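Local coordinates for cell death-related nuclease 4 (Caenorhabditis elegans, PDB 5DK5), which degrades RNA and DNA from the 3' end as a metal-dependent DEDDh exonuclease and takes part in apoptotic DNA degradation, at residues D121-Q133 / G243-T255. Numbering follows the deposited sequence.
Sequences DSRQDLWRIAQYQ and GKIFERVLPLVVT. With IPA (isopropyl alcohol), chain M; IPA (isopropyl alcohol), chain L.
L252 O is gripped by the side-chain amide of Q131, through NE2 at 3.2 Å, and by a water. The same water accepts from W127 NE1 and donates to E247 O. L252 N returns a bond to Q131 OE1, 2.6 Å long and bent to 156°. One amide thus pairs with both backbone polar atoms of L252, joining helix 124-136 of the RNase H-like exonuclease domain to the link between helix 239-249 and strand 253-256, outermost in the sheet of this chain. Q131 NE2 also donates to W127 O, at an unusually short 2.5 Å; this may help fix the amide's rotation. Were Q131 an alanine, L252 N would probably lose its acceptor, and W127 O and L252 O the NE2 donor. L252 in turn lies beside C220 of the zinc site. CG of W127 lies anti to the backbone N (chi1 157°), which carries the indole in among L250, E247 and V254. L250 CD1 lies over one ring face, and E247 CG meets W127 CZ2 at 3.5 Å. V254 CG2 packs on W127 CG. V254 CG1 covers one face of the R123 guanidinium, 3.7 Å from NH2. A second water bridges R123 NH1 and E247 OE2, two atoms 4.2 Å apart, beyond a salt bridge.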
loop_
_atom_site.group_PDB
_atom_site.type_symbol
_atom_site.label_atom_id
_atom_site.label_comp_id
_atom_site.label_asym_id
_atom_site.label_seq_id
_atom_site.Cartn_x
_atom_site.Cartn_y
_atom_site.Cartn_z
ATOM N N ASP B 121 -4.086 24.652 7.296
ATOM C CA ASP B 121 -5.382 24.574 7.961
ATOM C C ASP B 121 -5.292 23.776 9.261
ATOM O O ASP B 121 -6.265 23.684 10.006
ATOM C CB ASP B 121 -6.423 23.954 7.027
ATOM C CG ASP B 121 -6.143 22.499 6.718
ATOM O OD1 ASP B 121 -4.964 22.089 6.753
ATOM O OD2 ASP B 121 -7.110 21.765 6.431
ATOM N N SER B 122 -4.122 23.206 9.531
ATOM C CA SER B 122 -3.890 22.480 10.775
ATOM C C SER B 122 -2.398 22.250 10.980
ATOM O O SER B 122 -1.578 22.675 10.169
ATOM C CB SER B 122 -4.634 21.139 10.777
ATOM O OG SER B 122 -4.075 20.239 9.835
ATOM N N ARG B 123 -2.057 21.573 12.071
ATOM C CA ARG B 123 -0.667 21.259 12.375
ATOM C C ARG B 123 -0.173 20.091 11.532
ATOM O O ARG B 123 1.029 19.907 11.358
ATOM C CB ARG B 123 -0.503 20.933 13.862
ATOM C CG ARG B 123 -1.346 19.756 14.345
ATOM C CD ARG B 123 -1.065 19.427 15.804
ATOM N NE ARG B 123 -1.353 20.554 16.689
ATOM C CZ ARG B 123 -1.075 20.579 17.990
ATOM N NH1 ARG B 123 -0.491 19.539 18.572
ATOM N NH2 ARG B 123 -1.377 21.649 18.712
ATOM N N GLN B 124 -1.115 19.314 11.004
ATOM C CA GLN B 124 -0.805 18.055 10.334
ATOM C C GLN B 124 0.239 18.188 9.225
ATOM O O GLN B 124 1.169 17.386 9.150
ATOM C CB GLN B 124 -2.086 17.449 9.752
ATOM C CG GLN B 124 -3.162 17.167 10.788
ATOM C CD GLN B 124 -2.696 16.199 11.856
ATOM O OE1 GLN B 124 -1.955 15.258 11.574
ATOM N NE2 GLN B 124 -3.117 16.432 13.093
ATOM N N ASP B 125 0.084 19.195 8.372
ATOM C CA ASP B 125 0.938 19.340 7.195
ATOM C C ASP B 125 2.428 19.406 7.532
ATOM O O ASP B 125 3.241 18.743 6.888
ATOM C CB ASP B 125 0.545 20.589 6.401
ATOM C CG ASP B 125 -0.802 20.448 5.716
ATOM O OD1 ASP B 125 -1.827 20.808 6.332
ATOM O OD2 ASP B 125 -0.835 19.978 4.559
ATOM N N LEU B 126 2.784 20.198 8.539
ATOM C CA LEU B 126 4.190 20.433 8.856
ATOM C C LEU B 126 4.671 19.653 10.080
ATOM O O LEU B 126 5.769 19.097 10.066
ATOM C CB LEU B 126 4.435 21.930 9.061
ATOM C CG LEU B 126 4.282 22.801 7.807
ATOM C CD1 LEU B 126 4.571 24.254 8.136
ATOM C CD2 LEU B 126 5.185 22.332 6.670
ATOM N N TRP B 127 3.867 19.604 11.136
ATOM C CA TRP B 127 4.283 18.887 12.339
ATOM C C TRP B 127 4.376 17.378 12.104
ATOM O O TRP B 127 5.314 16.736 12.575
ATOM C CB TRP B 127 3.334 19.161 13.505
ATOM C CG TRP B 127 3.380 18.083 14.539
ATOM C CD1 TRP B 127 4.373 17.855 15.446
ATOM C CD2 TRP B 127 2.391 17.071 14.762
ATOM N NE1 TRP B 127 4.062 16.766 16.223
ATOM C CE2 TRP B 127 2.850 16.267 15.823
ATOM C CE3 TRP B 127 1.162 16.769 14.168
ATOM C CZ2 TRP B 127 2.124 15.181 16.303
ATOM C CZ3 TRP B 127 0.443 15.691 14.646
ATOM C CH2 TRP B 127 0.925 14.910 15.704
ATOM N N ARG B 128 3.410 16.811 11.383
ATOM C CA ARG B 128 3.386 15.365 11.143
ATOM C C ARG B 128 3.930 14.997 9.768
ATOM O O ARG B 128 4.979 14.363 9.656
ATOM C CB ARG B 128 1.964 14.812 11.294
ATOM C CG ARG B 128 1.859 13.306 11.033
ATOM C CD ARG B 128 0.485 12.753 11.404
ATOM N NE ARG B 128 -0.572 13.301 10.559
ATOM C CZ ARG B 128 -0.866 12.864 9.339
ATOM N NH1 ARG B 128 -0.182 11.865 8.796
ATOM N NH2 ARG B 128 -1.847 13.435 8.654
ATOM N N ILE B 129 3.207 15.395 8.724
ATOM C CA ILE B 129 3.511 14.962 7.363
ATOM C C ILE B 129 4.913 15.375 6.929
ATOM O O ILE B 129 5.694 14.541 6.470
ATOM C CB ILE B 129 2.476 15.518 6.363
ATOM C CG1 ILE B 129 1.104 14.905 6.658
ATOM C CG2 ILE B 129 2.905 15.239 4.914
ATOM C CD1 ILE B 129 -0.035 15.448 5.810
ATOM N N ALA B 130 5.233 16.657 7.064
ATOM C CA ALA B 130 6.549 17.134 6.668
ATOM C C ALA B 130 7.620 16.437 7.496
ATOM O O ALA B 130 8.543 15.844 6.947
ATOM C CB ALA B 130 6.651 18.641 6.818
ATOM N N GLN B 131 7.476 16.481 8.816
ATOM C CA GLN B 131 8.480 15.916 9.717
ATOM C C GLN B 131 8.777 14.445 9.406
ATOM O O GLN B 131 9.938 14.031 9.372
ATOM C CB GLN B 131 8.024 16.055 11.172
ATOM C CG GLN B 131 9.145 16.421 12.125
ATOM C CD GLN B 131 8.739 16.338 13.583
ATOM O OE1 GLN B 131 9.554 16.004 14.442
ATOM N NE2 GLN B 131 7.480 16.650 13.873
ATOM N N TYR B 132 7.730 13.661 9.172
ATOM C CA TYR B 132 7.890 12.231 8.919
ATOM C C TYR B 132 8.539 11.978 7.562
ATOM O O TYR B 132 9.414 11.119 7.436
ATOM C CB TYR B 132 6.540 11.518 8.989
ATOM C CG TYR B 132 6.654 10.013 8.912
ATOM C CD1 TYR B 132 7.029 9.271 10.021
ATOM C CD2 TYR B 132 6.390 9.336 7.730
ATOM C CE1 TYR B 132 7.137 7.898 9.958
ATOM C CE2 TYR B 132 6.493 7.960 7.658
ATOM C CZ TYR B 132 6.867 7.247 8.774
ATOM O OH TYR B 132 6.973 5.877 8.706
ATOM N N GLN B 133 8.108 12.725 6.551
ATOM C CA GLN B 133 8.670 12.596 5.213
ATOM C C GLN B 133 10.146 12.990 5.204
ATOM O O GLN B 133 10.952 12.383 4.497
ATOM C CB GLN B 133 7.885 13.453 4.216
ATOM C CG GLN B 133 8.375 13.363 2.778
ATOM C CD GLN B 133 8.250 11.967 2.203
ATOM O OE1 GLN B 133 7.145 11.483 1.950
ATOM N NE2 GLN B 133 9.384 11.309 1.994
ATOM N N GLY B 243 -2.706 10.300 17.152
ATOM C CA GLY B 243 -2.025 11.573 17.303
ATOM C C GLY B 243 -1.109 11.580 18.510
ATOM O O GLY B 243 0.001 12.107 18.453
ATOM N N LYS B 244 -1.577 10.988 19.604
ATOM C CA LYS B 244 -0.792 10.906 20.830
ATOM C C LYS B 244 0.485 10.105 20.596
ATOM O O LYS B 244 1.546 10.457 21.108
ATOM C CB LYS B 244 -1.613 10.273 21.954
ATOM C CG LYS B 244 -2.901 11.014 22.278
ATOM C CD LYS B 244 -2.626 12.390 22.866
ATOM C CE LYS B 244 -3.917 13.110 23.219
ATOM N NZ LYS B 244 -3.669 14.486 23.735
ATOM N N ILE B 245 0.371 9.029 19.822
ATOM C CA ILE B 245 1.527 8.217 19.456
ATOM C C ILE B 245 2.500 9.016 18.597
ATOM O O ILE B 245 3.703 9.023 18.855
ATOM C CB ILE B 245 1.105 6.944 18.685
ATOM C CG1 ILE B 245 0.330 5.987 19.597
ATOM C CG2 ILE B 245 2.320 6.245 18.079
ATOM C CD1 ILE B 245 1.157 5.339 20.699
ATOM N N PHE B 246 1.971 9.671 17.568
ATOM C CA PHE B 246 2.774 10.506 16.678
ATOM C C PHE B 246 3.587 11.539 17.457
ATOM O O PHE B 246 4.737 11.818 17.121
ATOM C CB PHE B 246 1.878 11.227 15.664
ATOM C CG PHE B 246 1.055 10.308 14.800
ATOM C CD1 PHE B 246 1.447 9.001 14.570
ATOM C CD2 PHE B 246 -0.117 10.762 14.214
ATOM C CE1 PHE B 246 0.689 8.164 13.774
ATOM C CE2 PHE B 246 -0.879 9.929 13.418
ATOM C CZ PHE B 246 -0.475 8.628 13.198
ATOM N N GLU B 247 2.977 12.099 18.497
ATOM C CA GLU B 247 3.603 13.164 19.278
ATOM C C GLU B 247 4.875 12.695 19.974
ATOM O O GLU B 247 5.835 13.455 20.106
ATOM C CB GLU B 247 2.620 13.709 20.318
ATOM C CG GLU B 247 1.553 14.637 19.748
ATOM C CD GLU B 247 0.442 14.944 20.738
ATOM O OE1 GLU B 247 0.463 14.390 21.858
ATOM O OE2 GLU B 247 -0.455 15.741 20.393
ATOM N N ARG B 248 4.877 11.444 20.419
ATOM C CA ARG B 248 6.018 10.892 21.141
ATOM C C ARG B 248 7.081 10.372 20.179
ATOM O O ARG B 248 8.277 10.496 20.439
ATOM C CB ARG B 248 5.563 9.772 22.079
ATOM C CG ARG B 248 4.407 10.152 23.001
ATOM C CD ARG B 248 4.643 11.475 23.721
ATOM N NE ARG B 248 3.624 11.740 24.738
ATOM C CZ ARG B 248 3.711 11.382 26.019
ATOM N NH1 ARG B 248 4.775 10.733 26.475
ATOM N NH2 ARG B 248 2.722 11.676 26.852
ATOM N N VAL B 249 6.640 9.795 19.066
ATOM C CA VAL B 249 7.556 9.232 18.081
ATOM C C VAL B 249 8.348 10.324 17.370
ATOM O O VAL B 249 9.574 10.260 17.292
ATOM C CB VAL B 249 6.801 8.391 17.032
ATOM C CG1 VAL B 249 7.741 7.942 15.909
ATOM C CG2 VAL B 249 6.152 7.189 17.695
ATOM N N LEU B 250 7.643 11.322 16.848
ATOM C CA LEU B 250 8.292 12.402 16.115
ATOM C C LEU B 250 9.149 13.242 17.064
ATOM O O LEU B 250 8.707 13.572 18.166
ATOM C CB LEU B 250 7.255 13.277 15.415
ATOM C CG LEU B 250 6.413 12.566 14.353
ATOM C CD1 LEU B 250 5.264 13.448 13.903
ATOM C CD2 LEU B 250 7.271 12.163 13.160
ATOM N N PRO B 251 10.380 13.587 16.646
ATOM C CA PRO B 251 11.293 14.321 17.537
ATOM C C PRO B 251 10.826 15.731 17.901
ATOM O O PRO B 251 10.976 16.129 19.056
ATOM C CB PRO B 251 12.599 14.380 16.734
ATOM C CG PRO B 251 12.202 14.157 15.322
ATOM C CD PRO B 251 11.030 13.237 15.371
ATOM N N LEU B 252 10.284 16.473 16.940
ATOM C CA LEU B 252 9.863 17.850 17.192
ATOM C C LEU B 252 8.392 17.925 17.589
ATOM O O LEU B 252 7.542 17.238 17.022
ATOM C CB LEU B 252 10.121 18.732 15.967
ATOM C CG LEU B 252 11.569 18.794 15.472
ATOM C CD1 LEU B 252 11.688 19.746 14.293
ATOM C CD2 LEU B 252 12.526 19.202 16.585
ATOM N N VAL B 253 8.117 18.783 18.567
ATOM C CA VAL B 253 6.786 18.950 19.138
ATOM C C VAL B 253 6.226 20.332 18.811
ATOM O O VAL B 253 6.975 21.303 18.696
ATOM C CB VAL B 253 6.829 18.743 20.673
ATOM C CG1 VAL B 253 5.802 19.615 21.403
ATOM C CG2 VAL B 253 6.631 17.274 21.012
ATOM N N VAL B 254 4.906 20.416 18.664
ATOM C CA VAL B 254 4.244 21.694 18.442
ATOM C C VAL B 254 4.261 22.519 19.721
ATOM O O VAL B 254 3.869 22.041 20.786
ATOM C CB VAL B 254 2.785 21.509 17.971
ATOM C CG1 VAL B 254 2.040 22.849 17.949
ATOM C CG2 VAL B 254 2.747 20.863 16.599
ATOM N N THR B 255 4.725 23.760 19.605
ATOM C CA THR B 255 4.748 24.692 20.726
ATOM C C THR B 255 3.979 25.954 20.370
ATOM O O THR B 255 4.372 26.706 19.479
ATOM C CB THR B 255 6.185 25.070 21.125
ATOM O OG1 THR B 255 6.928 23.882 21.426
ATOM C CG2 THR B 255 6.190 25.983 22.341
HETATM C C1 IPA M . 3.474 8.652 9.731
HETATM C C2 IPA M . 2.648 9.036 10.937
HETATM C C3 IPA M . 3.459 9.951 11.829
HETATM O O2 IPA M . 1.485 9.704 10.504
HETATM C C1 IPA L . -6.331 22.658 15.313
HETATM C C2 IPA L . -5.738 21.762 14.249
HETATM C C3 IPA L . -6.415 20.409 14.278
HETATM O O2 IPA L . -4.365 21.595 14.510
HETATM O O HOH W 1 -0.304 17.134 17.900
HETATM O O HOH W 2 5.773 15.635 18.302
#